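Local coordinates for protein phenazine-1-carboxylate N-methyltransferase (PDB 2IP2) that transfers a methyl group from S-adenosyl-L-methionine to phenazine-1-carboxylate, giving 5-methylphenazine-1-carboxylate on the way to the blue virulence pigment pyocyanin, at residues Ala149-Ala152 with Ser153-Ala156; Ser281-Ser284 with Val285-Val289; Asp288-Leu291 with Phe292-Ala296; Arg300-Glu303 with Glu304-Leu308; Val320-Pro323 with Met324-Met328. All blocks are in the same frame, centred on the assembly; numbering follows the deposited sequence.

Interaction 1 (Ala149-Ala152 with Ser153-Ala156)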
loop_
_atom_site.group_PDB
_atom_site.type_symbol
_atom_site.label_atom_id
_atom_site.label_comp_id
_atom_site.label_asym_id
_atom_site.label_seq_id
_atom_site.Cartn_x
_atom_site.Cartn_y
_atom_site.Cartn_z
ATOM N N ALA A 149 11.320 -5.756 -15.647
ATOM C CA ALA A 149 10.676 -5.900 -14.330
ATOM C C ALA A 149 10.793 -7.335 -13.793
ATOM O O ALA A 149 10.927 -7.555 -12.581
ATOM C CB ALA A 149 9.270 -5.496 -14.409
ATOM N N MET A 150 10.723 -8.320 -14.691
ATOM C CA MET A 150 10.795 -9.740 -14.276
ATOM C C MET A 150 12.206 -10.136 -13.826
ATOM O O MET A 150 12.390 -11.099 -13.075
ATOM C CB MET A 150 10.313 -10.614 -15.421
ATOM C CG MET A 150 8.826 -10.594 -15.587
ATOM S SD MET A 150 7.924 -11.000 -14.071
ATOM C CE MET A 150 8.403 -12.734 -13.806
ATOM N N LYS A 151 13.198 -9.351 -14.234
ATOM C CA LYS A 151 14.553 -9.527 -13.709
ATOM C C LYS A 151 14.694 -9.449 -12.185
ATOM O O LYS A 151 15.652 -10.035 -11.625
ATOM C CB LYS A 151 15.512 -8.564 -14.390
ATOM C CG LYS A 151 15.844 -8.985 -15.822
ATOM C CD LYS A 151 17.010 -8.161 -16.290
ATOM C CE LYS A 151 17.816 -8.864 -17.343
ATOM N NZ LYS A 151 18.896 -7.940 -17.884
ATOM N N ALA A 152 13.765 -8.765 -11.501
ATOM C CA ALA A 152 13.819 -8.711 -10.032
ATOM C C ALA A 152 13.799 -10.134 -9.446
ATOM O O ALA A 152 14.396 -10.408 -8.394
ATOM C CB ALA A 152 12.666 -7.857 -9.469
ATOM N N SER A 153 13.158 -11.043 -10.168
ATOM C CA SER A 153 13.048 -12.456 -9.768
ATOM C C SER A 153 14.274 -13.321 -10.119
ATOM O O SER A 153 14.324 -14.499 -9.773
ATOM C CB SER A 153 11.736 -13.050 -10.300
ATOM O OG SER A 153 10.649 -12.617 -9.478
ATOM N N ASN A 154 15.275 -12.714 -10.761
ATOM C CA ASN A 154 16.601 -13.322 -10.893
ATOM C C ASN A 154 17.220 -13.603 -9.527
ATOM O O ASN A 154 18.143 -14.415 -9.411
ATOM C CB ASN A 154 17.535 -12.446 -11.757
ATOM C CG ASN A 154 17.180 -12.515 -13.261
ATOM O OD1 ASN A 154 16.246 -13.221 -13.665
ATOM N ND2 ASN A 154 17.918 -11.770 -14.078
ATOM N N LEU A 155 16.672 -12.949 -8.490
ATOM C CA LEU A 155 17.039 -13.264 -7.107
ATOM C C LEU A 155 16.861 -14.763 -6.838
ATOM O O LEU A 155 17.725 -15.401 -6.223
ATOM C CB LEU A 155 16.227 -12.431 -6.098
ATOM C CG LEU A 155 16.860 -11.171 -5.495
ATOM C CD1 LEU A 155 16.955 -10.018 -6.489
ATOM C CD2 LEU A 155 16.122 -10.718 -4.236
ATOM N N ALA A 156 15.748 -15.322 -7.293
ATOM C CA ALA A 156 15.461 -16.725 -7.031
ATOM C C ALA A 156 16.354 -17.586 -7.927
ATOM O O ALA A 156 16.955 -18.566 -7.454
ATOM C CB ALA A 156 14.003 -17.036 -7.267
HETATM O O HOH W 1 13.828 -13.362 -14.281
#

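Interaction 2 (Ser281-Ser284 with Val285-Val289)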
loop_
_atom_site.group_PDB
_atom_site.type_symbol
_atom_site.label_atom_id
_atom_site.label_comp_id
_atom_site.label_asym_id
_atom_site.label_seq_id
_atom_site.Cartn_x
_atom_site.Cartn_y
_atom_site.Cartn_z
ATOM N N SER A 281 1.527 -18.155 3.646
ATOM C CA SER A 281 2.187 -16.882 3.930
ATOM C C SER A 281 1.367 -15.766 3.336
ATOM O O SER A 281 0.903 -15.884 2.199
ATOM C CB SER A 281 3.591 -16.807 3.363
ATOM O OG SER A 281 3.546 -16.844 1.969
ATOM N N PRO A 282 1.128 -14.705 4.121
ATOM C CA PRO A 282 0.350 -13.580 3.569
ATOM C C PRO A 282 0.853 -13.103 2.206
ATOM O O PRO A 282 0.048 -12.880 1.281
ATOM C CB PRO A 282 0.504 -12.504 4.637
ATOM C CG PRO A 282 0.528 -13.390 5.963
ATOM C CD PRO A 282 1.462 -14.513 5.561
ATOM N N MET A 283 2.161 -12.973 2.060
ATOM C CA MET A 283 2.694 -12.534 0.750
ATOM C C MET A 283 2.401 -13.494 -0.432
ATOM O O MET A 283 2.198 -13.057 -1.535
ATOM C CB MET A 283 4.192 -12.245 0.819
ATOM C CG MET A 283 4.528 -10.945 1.520
ATOM S SD MET A 283 3.685 -9.477 0.821
ATOM C CE MET A 283 4.199 -9.539 -0.863
ATOM N N SER A 284 2.336 -14.805 -0.205
ATOM C CA SER A 284 2.056 -15.753 -1.296
ATOM C C SER A 284 0.623 -15.565 -1.826
ATOM O O SER A 284 0.348 -15.660 -3.058
ATOM C CB SER A 284 2.297 -17.202 -0.804
ATOM O OG SER A 284 1.221 -17.669 0.030
ATOM N N VAL A 285 -0.284 -15.273 -0.908
ATOM C CA VAL A 285 -1.662 -15.114 -1.273
ATOM C C VAL A 285 -1.901 -13.737 -1.941
ATOM O O VAL A 285 -2.696 -13.633 -2.864
ATOM C CB VAL A 285 -2.666 -15.542 -0.151
ATOM C CG1 VAL A 285 -2.559 -17.069 0.036
ATOM C CG2 VAL A 285 -2.432 -14.866 1.213
ATOM N N LEU A 286 -1.170 -12.728 -1.505
ATOM C CA LEU A 286 -1.201 -11.437 -2.199
ATOM C C LEU A 286 -0.715 -11.617 -3.664
ATOM O O LEU A 286 -1.336 -11.088 -4.633
ATOM C CB LEU A 286 -0.308 -10.445 -1.479
ATOM C CG LEU A 286 -0.283 -9.000 -2.059
ATOM C CD1 LEU A 286 -1.693 -8.487 -2.076
ATOM C CD2 LEU A 286 0.528 -8.130 -1.146
ATOM N N TRP A 287 0.405 -12.320 -3.842
ATOM C CA TRP A 287 0.832 -12.679 -5.230
ATOM C C TRP A 287 -0.268 -13.407 -6.023
ATOM O O TRP A 287 -0.458 -13.183 -7.246
ATOM C CB TRP A 287 2.092 -13.527 -5.214
ATOM C CG TRP A 287 3.365 -12.762 -4.925
ATOM C CD1 TRP A 287 4.201 -12.921 -3.839
ATOM C CD2 TRP A 287 3.921 -11.688 -5.707
ATOM N NE1 TRP A 287 5.246 -12.023 -3.922
ATOM C CE2 TRP A 287 5.107 -11.270 -5.063
ATOM C CE3 TRP A 287 3.543 -11.072 -6.902
ATOM C CZ2 TRP A 287 5.934 -10.241 -5.582
ATOM C CZ3 TRP A 287 4.389 -10.072 -7.444
ATOM C CH2 TRP A 287 5.556 -9.682 -6.787
ATOM N N ASP A 288 -1.009 -14.284 -5.346
ATOM C CA ASP A 288 -2.066 -15.024 -6.045
ATOM C C ASP A 288 -3.179 -14.123 -6.584
ATOM O O ASP A 288 -3.614 -14.293 -7.731
ATOM C CB ASP A 288 -2.650 -16.052 -5.108
ATOM C CG ASP A 288 -3.829 -16.821 -5.748
ATOM O OD1 ASP A 288 -3.551 -17.588 -6.686
ATOM O OD2 ASP A 288 -4.999 -16.670 -5.273
ATOM N N VAL A 289 -3.594 -13.138 -5.770
ATOM C CA VAL A 289 -4.670 -12.242 -6.209
ATOM C C VAL A 289 -4.142 -11.339 -7.310
ATOM O O VAL A 289 -4.824 -11.069 -8.308
ATOM C CB VAL A 289 -5.349 -11.471 -5.051
ATOM C CG1 VAL A 289 -6.439 -10.543 -5.615
ATOM C CG2 VAL A 289 -6.074 -12.468 -4.061
#

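Interaction 3 (Asp288-Leu291 with Phe292-Ala296)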
loop_
_atom_site.group_PDB
_atom_site.type_symbol
_atom_site.label_atom_id
_atom_site.label_comp_id
_atom_site.label_asym_id
_atom_site.label_seq_id
_atom_site.Cartn_x
_atom_site.Cartn_y
_atom_site.Cartn_z
ATOM N N ASP A 288 -1.009 -14.284 -5.346
ATOM C CA ASP A 288 -2.066 -15.024 -6.045
ATOM C C ASP A 288 -3.179 -14.123 -6.584
ATOM O O ASP A 288 -3.614 -14.293 -7.731
ATOM C CB ASP A 288 -2.650 -16.052 -5.108
ATOM C CG ASP A 288 -3.829 -16.821 -5.748
ATOM O OD1 ASP A 288 -3.551 -17.588 -6.686
ATOM O OD2 ASP A 288 -4.999 -16.670 -5.273
ATOM N N VAL A 289 -3.594 -13.138 -5.770
ATOM C CA VAL A 289 -4.670 -12.242 -6.209
ATOM C C VAL A 289 -4.142 -11.339 -7.310
ATOM O O VAL A 289 -4.824 -11.069 -8.308
ATOM C CB VAL A 289 -5.349 -11.471 -5.051
ATOM C CG1 VAL A 289 -6.439 -10.543 -5.615
ATOM C CG2 VAL A 289 -6.074 -12.468 -4.061
ATOM N N HIS A 290 -2.883 -10.938 -7.156
ATOM C CA HIS A 290 -2.251 -10.133 -8.193
ATOM C C HIS A 290 -2.198 -10.874 -9.541
ATOM O O HIS A 290 -2.439 -10.271 -10.619
ATOM C CB HIS A 290 -0.831 -9.777 -7.769
ATOM C CG HIS A 290 -0.057 -9.078 -8.852
ATOM N ND1 HIS A 290 -0.462 -7.862 -9.386
ATOM C CD2 HIS A 290 1.082 -9.424 -9.507
ATOM C CE1 HIS A 290 0.425 -7.475 -10.294
ATOM N NE2 HIS A 290 1.364 -8.406 -10.395
ATOM N N LEU A 291 -1.904 -12.180 -9.503
ATOM C CA LEU A 291 -1.864 -12.985 -10.744
ATOM C C LEU A 291 -3.207 -12.974 -11.486
ATOM O O LEU A 291 -3.246 -12.863 -12.725
ATOM C CB LEU A 291 -1.375 -14.421 -10.443
ATOM C CG LEU A 291 -1.050 -15.331 -11.634
ATOM C CD1 LEU A 291 -0.216 -14.584 -12.675
ATOM C CD2 LEU A 291 -0.259 -16.524 -11.160
ATOM N N PHE A 292 -4.311 -13.064 -10.730
ATOM C CA PHE A 292 -5.611 -12.868 -11.285
ATOM C C PHE A 292 -5.750 -11.444 -11.869
ATOM O O PHE A 292 -6.202 -11.261 -13.013
ATOM C CB PHE A 292 -6.748 -13.102 -10.244
ATOM C CG PHE A 292 -8.060 -12.562 -10.740
ATOM C CD1 PHE A 292 -8.767 -13.255 -11.745
ATOM C CD2 PHE A 292 -8.522 -11.280 -10.311
ATOM C CE1 PHE A 292 -9.937 -12.691 -12.291
ATOM C CE2 PHE A 292 -9.681 -10.722 -10.816
ATOM C CZ PHE A 292 -10.408 -11.430 -11.829
ATOM N N MET A 293 -5.351 -10.445 -11.067
ATOM C CA MET A 293 -5.600 -9.023 -11.438
ATOM C C MET A 293 -4.841 -8.710 -12.728
ATOM O O MET A 293 -5.332 -7.941 -13.561
ATOM C CB MET A 293 -5.184 -8.074 -10.319
ATOM C CG MET A 293 -5.737 -6.589 -10.436
ATOM S SD MET A 293 -7.535 -6.680 -10.370
ATOM C CE MET A 293 -7.898 -7.416 -8.756
ATOM N N ALA A 294 -3.686 -9.362 -12.922
ATOM C CA ALA A 294 -2.853 -9.070 -14.094
ATOM C C ALA A 294 -3.310 -9.844 -15.345
ATOM O O ALA A 294 -3.432 -9.286 -16.402
ATOM C CB ALA A 294 -1.430 -9.373 -13.821
ATOM N N CYS A 295 -3.596 -11.132 -15.195
ATOM C CA CYS A 295 -3.805 -11.949 -16.385
ATOM C C CYS A 295 -4.652 -13.199 -16.154
ATOM O O CYS A 295 -4.532 -14.183 -16.943
ATOM C CB CYS A 295 -2.448 -12.395 -16.900
ATOM S SG CYS A 295 -1.558 -13.483 -15.779
ATOM N N ALA A 296 -5.474 -13.192 -15.110
ATOM C CA ALA A 296 -6.384 -14.326 -14.789
ATOM C C ALA A 296 -5.612 -15.623 -14.571
ATOM O O ALA A 296 -6.142 -16.715 -14.801
ATOM C CB ALA A 296 -7.477 -14.539 -15.937
#

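Interaction 4 (Arg300-Glu303 with Glu304-Leu308)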
loop_
_atom_site.group_PDB
_atom_site.type_symbol
_atom_site.label_atom_id
_atom_site.label_comp_id
_atom_site.label_asym_id
_atom_site.label_seq_id
_atom_site.Cartn_x
_atom_site.Cartn_y
_atom_site.Cartn_z
ATOM N N ARG A 300 -1.082 -22.913 -7.855
ATOM C CA ARG A 300 -1.499 -24.162 -7.235
ATOM C C ARG A 300 -1.057 -24.236 -5.789
ATOM O O ARG A 300 -0.123 -23.581 -5.371
ATOM C CB ARG A 300 -0.877 -25.334 -7.977
ATOM C CG ARG A 300 -1.590 -25.729 -9.296
ATOM C CD ARG A 300 -1.042 -27.057 -9.761
ATOM N NE ARG A 300 -1.791 -27.636 -10.877
ATOM C CZ ARG A 300 -1.538 -27.358 -12.153
ATOM N NH1 ARG A 300 -0.577 -26.481 -12.469
ATOM N NH2 ARG A 300 -2.237 -27.948 -13.115
ATOM N N THR A 301 -1.700 -25.081 -5.001
ATOM C CA THR A 301 -1.149 -25.348 -3.696
ATOM C C THR A 301 0.061 -26.249 -3.914
ATOM O O THR A 301 0.183 -26.965 -4.945
ATOM C CB THR A 301 -2.136 -26.085 -2.756
ATOM O OG1 THR A 301 -2.499 -27.335 -3.350
ATOM C CG2 THR A 301 -3.390 -25.218 -2.442
ATOM N N THR A 302 0.951 -26.203 -2.955
ATOM C CA THR A 302 2.140 -27.061 -2.945
ATOM C C THR A 302 1.717 -28.520 -3.053
ATOM O O THR A 302 2.295 -29.288 -3.845
ATOM C CB THR A 302 2.924 -26.866 -1.638
ATOM O OG1 THR A 302 3.265 -25.473 -1.489
ATOM C CG2 THR A 302 4.199 -27.729 -1.639
ATOM N N GLU A 303 0.724 -28.891 -2.230
ATOM C CA GLU A 303 0.132 -30.242 -2.276
ATOM C C GLU A 303 -0.315 -30.630 -3.689
ATOM O O GLU A 303 -0.021 -31.731 -4.143
ATOM C CB GLU A 303 -1.040 -30.372 -1.282
ATOM C CG GLU A 303 -1.687 -31.780 -1.288
ATOM C CD GLU A 303 -2.392 -32.174 0.053
ATOM O OE1 GLU A 303 -3.083 -31.296 0.652
ATOM O OE2 GLU A 303 -2.257 -33.366 0.488
ATOM N N GLU A 304 -1.059 -29.756 -4.362
ATOM C CA GLU A 304 -1.495 -30.014 -5.730
ATOM C C GLU A 304 -0.273 -30.267 -6.621
ATOM O O GLU A 304 -0.335 -31.120 -7.507
ATOM C CB GLU A 304 -2.348 -28.867 -6.284
ATOM C CG GLU A 304 -3.745 -28.684 -5.607
ATOM C CD GLU A 304 -4.566 -27.427 -6.075
ATOM O OE1 GLU A 304 -4.009 -26.330 -6.352
ATOM O OE2 GLU A 304 -5.814 -27.525 -6.148
ATOM N N VAL A 305 0.838 -29.570 -6.388
ATOM C CA VAL A 305 1.973 -29.750 -7.315
ATOM C C VAL A 305 2.647 -31.108 -7.053
ATOM O O VAL A 305 2.982 -31.850 -7.960
ATOM C CB VAL A 305 2.975 -28.566 -7.291
ATOM C CG1 VAL A 305 4.241 -28.936 -8.093
ATOM C CG2 VAL A 305 2.274 -27.246 -7.847
ATOM N N VAL A 306 2.784 -31.434 -5.786
ATOM C CA VAL A 306 3.362 -32.707 -5.369
ATOM C C VAL A 306 2.513 -33.873 -5.917
ATOM O O VAL A 306 3.069 -34.827 -6.518
ATOM C CB VAL A 306 3.509 -32.728 -3.834
ATOM C CG1 VAL A 306 3.747 -34.130 -3.306
ATOM C CG2 VAL A 306 4.650 -31.745 -3.357
ATOM N N ASP A 307 1.187 -33.773 -5.766
ATOM C CA ASP A 307 0.267 -34.820 -6.262
ATOM C C ASP A 307 0.273 -34.956 -7.792
ATOM O O ASP A 307 0.137 -36.048 -8.340
ATOM C CB ASP A 307 -1.164 -34.541 -5.810
ATOM C CG ASP A 307 -1.371 -34.805 -4.356
ATOM O OD1 ASP A 307 -0.450 -35.361 -3.708
ATOM O OD2 ASP A 307 -2.452 -34.405 -3.858
ATOM N N LEU A 308 0.424 -33.827 -8.476
ATOM C CA LEU A 308 0.488 -33.811 -9.924
ATOM C C LEU A 308 1.772 -34.486 -10.377
ATOM O O LEU A 308 1.765 -35.279 -11.351
ATOM C CB LEU A 308 0.369 -32.376 -10.457
ATOM C CG LEU A 308 0.543 -32.187 -11.973
ATOM C CD1 LEU A 308 -0.431 -32.997 -12.846
ATOM C CD2 LEU A 308 0.479 -30.683 -12.357
#

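Interaction 5 (Val320-Pro323 with Met324-Met328)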
loop_
_atom_site.group_PDB
_atom_site.type_symbol
_atom_site.label_atom_id
_atom_site.label_comp_id
_atom_site.label_asym_id
_atom_site.label_seq_id
_atom_site.Cartn_x
_atom_site.Cartn_y
_atom_site.Cartn_z
ATOM N N VAL A 320 12.340 -26.593 -1.499
ATOM C CA VAL A 320 13.131 -25.479 -0.946
ATOM C C VAL A 320 12.379 -24.156 -1.148
ATOM O O VAL A 320 11.862 -23.909 -2.247
ATOM C CB VAL A 320 14.543 -25.409 -1.632
ATOM C CG1 VAL A 320 15.390 -24.181 -1.149
ATOM C CG2 VAL A 320 15.318 -26.687 -1.443
ATOM N N ASP A 321 12.317 -23.315 -0.112
ATOM C CA ASP A 321 11.776 -21.967 -0.235
ATOM C C ASP A 321 12.816 -21.032 -0.779
ATOM O O ASP A 321 13.865 -20.809 -0.136
ATOM C CB ASP A 321 11.288 -21.448 1.120
ATOM C CG ASP A 321 10.052 -22.189 1.620
ATOM O OD1 ASP A 321 9.457 -22.928 0.824
ATOM O OD2 ASP A 321 9.668 -22.015 2.794
ATOM N N LEU A 322 12.535 -20.481 -1.955
ATOM C CA LEU A 322 13.436 -19.508 -2.607
ATOM C C LEU A 322 12.973 -18.059 -2.357
ATOM O O LEU A 322 11.874 -17.835 -1.850
ATOM C CB LEU A 322 13.545 -19.793 -4.129
ATOM C CG LEU A 322 13.920 -21.161 -4.718
ATOM C CD1 LEU A 322 13.657 -21.103 -6.253
ATOM C CD2 LEU A 322 15.394 -21.511 -4.447
ATOM N N PRO A 323 13.811 -17.057 -2.710
ATOM C CA PRO A 323 13.343 -15.669 -2.562
ATOM C C PRO A 323 12.055 -15.341 -3.308
ATOM O O PRO A 323 11.708 -16.003 -4.305
ATOM C CB PRO A 323 14.516 -14.822 -3.129
ATOM C CG PRO A 323 15.713 -15.688 -3.015
ATOM C CD PRO A 323 15.209 -17.129 -3.188
ATOM N N MET A 324 11.373 -14.298 -2.807
ATOM C CA MET A 324 10.170 -13.733 -3.390
ATOM C C MET A 324 9.082 -14.767 -3.556
ATOM O O MET A 324 8.507 -14.915 -4.647
ATOM C CB MET A 324 10.492 -13.058 -4.712
ATOM C CG MET A 324 11.847 -12.372 -4.650
ATOM S SD MET A 324 11.869 -10.887 -5.628
ATOM C CE MET A 324 10.083 -10.533 -5.734
ATOM N N GLU A 325 8.831 -15.498 -2.463
ATOM C CA GLU A 325 7.729 -16.439 -2.373
ATOM C C GLU A 325 7.734 -17.513 -3.484
ATOM O O GLU A 325 6.677 -18.001 -3.871
ATOM C CB GLU A 325 6.358 -15.708 -2.283
ATOM C CG GLU A 325 6.144 -14.831 -1.026
ATOM C CD GLU A 325 6.160 -15.614 0.293
ATOM O OE1 GLU A 325 5.745 -16.791 0.294
ATOM O OE2 GLU A 325 6.573 -15.044 1.323
ATOM N N THR A 326 8.914 -17.926 -3.954
ATOM C CA THR A 326 8.928 -18.971 -5.008
ATOM C C THR A 326 9.422 -20.283 -4.418
ATOM O O THR A 326 10.116 -20.288 -3.408
ATOM C CB THR A 326 9.750 -18.591 -6.287
ATOM O OG1 THR A 326 10.242 -19.775 -6.960
ATOM C CG2 THR A 326 10.903 -17.744 -5.957
ATOM N N ARG A 327 9.016 -21.389 -5.018
ATOM C CA ARG A 327 9.355 -22.695 -4.446
ATOM C C ARG A 327 10.209 -23.415 -5.437
ATOM O O ARG A 327 10.007 -23.259 -6.650
ATOM C CB ARG A 327 8.116 -23.525 -4.271
ATOM C CG ARG A 327 8.069 -24.217 -2.961
ATOM C CD ARG A 327 6.896 -23.621 -2.196
ATOM N NE ARG A 327 7.222 -23.348 -0.807
ATOM C CZ ARG A 327 6.341 -22.895 0.085
ATOM N NH1 ARG A 327 5.071 -22.670 -0.248
ATOM N NH2 ARG A 327 6.737 -22.678 1.315
ATOM N N MET A 328 11.107 -24.261 -4.937
ATOM C CA MET A 328 11.858 -25.145 -5.842
ATOM C C MET A 328 11.482 -26.547 -5.398
ATOM O O MET A 328 11.711 -26.889 -4.246
ATOM C CB MET A 328 13.367 -24.949 -5.719
ATOM C CG MET A 328 14.178 -25.949 -6.643
ATOM S SD MET A 328 15.973 -25.729 -6.512
ATOM C CE MET A 328 16.267 -26.550 -4.939
#

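Interaction 1 (Ala149-Ala152 with Ser153-Ala156)
M150 and K151 meet S153 and N154 at a helix-to-helix joint, where the chain passes from helix 140-150 into helix 154-163 through overlapping turns with bonds three residues apart, the spacing used by a 3-10 helix. S153 N donates to M150 O at 3.0 Å, and N154 N to K151 O at 2.8 Å; in both cases the donor stands above the plane of the carbonyl. The following link, from L155 N to A152 O, is longer and weak.

Side chains fit round this backbone core. The turn itself brings N154 CB within 3.1 Å of K151 O. From there chi1 of -74° swings CG beside the backbone N of N154, toward K151, and the amide runs at a slant to the aliphatic start of that lysine, with K151 CG and N154 ND2 3.9 Å apart. The two ends of the amide are held from different places. ND2 bonds to E180, just past the glycine-rich loop of the methyltransferase fold, while OD1 takes part in a water bridge back to M150 O. With both ends engaged, the rotation of the amide is fixed.

Further out, M150 and S153 both touch R241, predicted to bind S-adenosyl-L-methionine, so the joint borders the probable cofactor site. L155 packs on A9 of the second subunit. The first torsion of L155, -98°, is off a staggered value, and L155 CD1 presses on A152 O at 3.2 Å. The bridging water donates to M150 O at 2.9 Å and to N154 OD1 at a short 2.5 Å.

Interaction 2 (Ser281-Ser284 with Val285-Val289)
P282 and M283 meet L286 and W287 in the capped first turns of helix 282-295, a local contact at the dimer interface of the methyltransferase, and it illustrates how the start of a helix is closed by its own side chains. The cap that starts the turn is a pair of serines. S281 OG occupies the N-cap and accepts from S284 N at 3.2 Å. In return S284 OG, held between its backbone N and carbonyl carbon by chi1 of 77°, donates to S281 O at 2.8 Å, lying in the carbonyl plane on a lone pair. Two serines thus answer each other's backbone groups. S281 OG is held further by E325, from the hairpin turn next to the helix.

Regular helical bonds follow. L286 N reaches P282 O at 3.0 Å, and W287 N meets M283 O at 3.0 Å almost straight, with 174° at the hydrogen. M283 doubles back through two bent torsions, which lays it alongside L286 with its methyl CE 3.9 Å from L286 CD2. The same methyl comes near the indole nitrogen of W287, while W287 CD1 sits 3.1 Å from M283 O. R273 makes a cation-pi contact with this indole.

The second subunit also packs here: P282 on its F68, L286 on its L64; a turn further on, D288 OD2 forms salt bridges with its R63 and R60. The whole is a serine N-cap opening an interface helix, consistent with the homodimer in which the N-terminal dimerisation region of one chain clasps the catalytic region of the other.

Interaction 3 (Asp288-Leu291 with Phe292-Ala296)
The imidazole of H290 comes within 4.4 Å of A294 CB through CE1, at a slant to its plane, and the ring of F292 has V289 O at its edge; both belong to the last turns of helix 282-295, an interface helix of this dimeric methyltransferase. H290 is where aromatic residues of the two chains meet: W20 of the second subunit stacks on it, F106 of its own chain meets it edge-to-face, and W110 lies nearly parallel to it while its NE1 is hydrogen-bonded to H290 ND1. That bond and the stack together fix how the imidazole is turned.

The helix itself is continuous here. M293 N donates to V289 O at 2.9 Å, within the carbonyl plane, and A294 N reaches H290 O at 2.8 Å, nearly along the C=O axis. The bond from F292 N to D288 O is weak. F292 has its CG anti to the backbone N (chi1 166°), and its ring packs on A116 and L117 of helix 113-119, the helix that M293 also touches.

Toward the C-terminal end the backbone departs from helical geometry, and A296 takes a positive phi. A296 N still donates to F292 O at 2.9 Å, and L291 bonds onward to G297. C295 N meets L291 O at 3.0 Å. C295 SG, set between its own N and carbonyl carbon, lies 3.6 Å from L291 CD1.

Interaction 4 (Arg300-Glu303 with Glu304-Leu308)
A capping box between T301 and E304 opens helix 302-311, a textbook example of side chains and backbone exchanging bonds at a helix start. T301 OG1, at the N-cap, accepts from E304 N at 3.0 Å; E304 OE1 accepts from T301 N at 3.0 Å along a nearly straight line, 165° at the hydrogen. This carboxylate oxygen is approached on its anti side, 30° out of plane. The two side chains cross at about a right angle and fit tightly, with T301 OG1 only 2.9 Å from E304 CG.

Just before the box, R300 stretches from CG to NE across the first turns. Its CB touches V305 CG2 at 3.7 Å, and L308 CD2 sits 3.8 Å above the guanidinium plane, over its centre. NH1 and NH2 are taken up by the carbonyls of I243 and L246, which hold the flat group against that methyl. Outward, E303 OE2 and D307 OD2 stand 4.5 Å apart, two like charges on the exposed side of the helix that may disfavour each other slightly.

Inside the helix D307 N donates to E303 O at 2.9 Å. Around it, L308 leans on E248, S251 and L252 of helix 248-261, V305 on I329 of strand 326-333, and T302 OG1 bonds to T274, placing the capped end between that helix and the sheet.

Interaction 5 (Val320-Pro323 with Met324-Met328)
V320 and M328 form the close-knit end of this contact. Each backbone serves the other: V320 N donates to M328 O and M328 N to V320 O, both at 2.8 Å and in the carbonyl planes. Their side chains run side by side on one face of the sheet, V320 CG2 meeting M328 CE at 3.6 Å because the methionine bends only at its last torsion, chi3 77°. L322 joins them there, its CD1 3.9 Å from M328 CB. L163 of helix 154-163 covers all three, and I271 and V269 of the neighbouring strand close the layer.

The two segments belong to the beta hairpin 314-322/326-333, which forms one edge of the seven-stranded sheet, with 326-333 as its one reversed strand; the order 3-2-1-4-5-7-6 is characteristic of class I S-adenosylmethionine methyltransferases.

On the other face lies the more open side, where exposed D321 stands alongside R327. NE and NH2 of the arginine grip the carboxylate side-on, and both choose the same oxygen: R327 NE and R327 NH2 each lie 2.8 Å from D321 OD1. They come to its syn side from one face, about 30° and 35° out of the carboxylate plane, while OD1 itself stays in the guanidinium plane. A third link, R327 NH2 to D321 OD2, is weak.

The turn is looser still. M324 and E325 both take left-handed backbone angles, and the bond from T326 N to P323 O is weak, at 3.4 Å. R273 NE holds M324 O, and M324 packs on I13 of the second subunit.

From the N terminus, interaction 1 links helix 140-150 to helix 154-163. Interactions 2 and 3 then follow one another along helix 282-295, overlapping at D288 and V289, and both meet the second subunit. Interaction 4 opens the next helix, and interaction 5 closes the hairpin made by the last two strands. Each contact closes only its own local turn, so none encloses another. In space the hairpin is the meeting point: it packs on interaction 1 through P323, which lies against L155 and A156, probably bonds to interaction 2 through S281 and E325, and touches interaction 4 at T302 and R327. Cofactor-domain sheet, interface helix and helical joint thus converge.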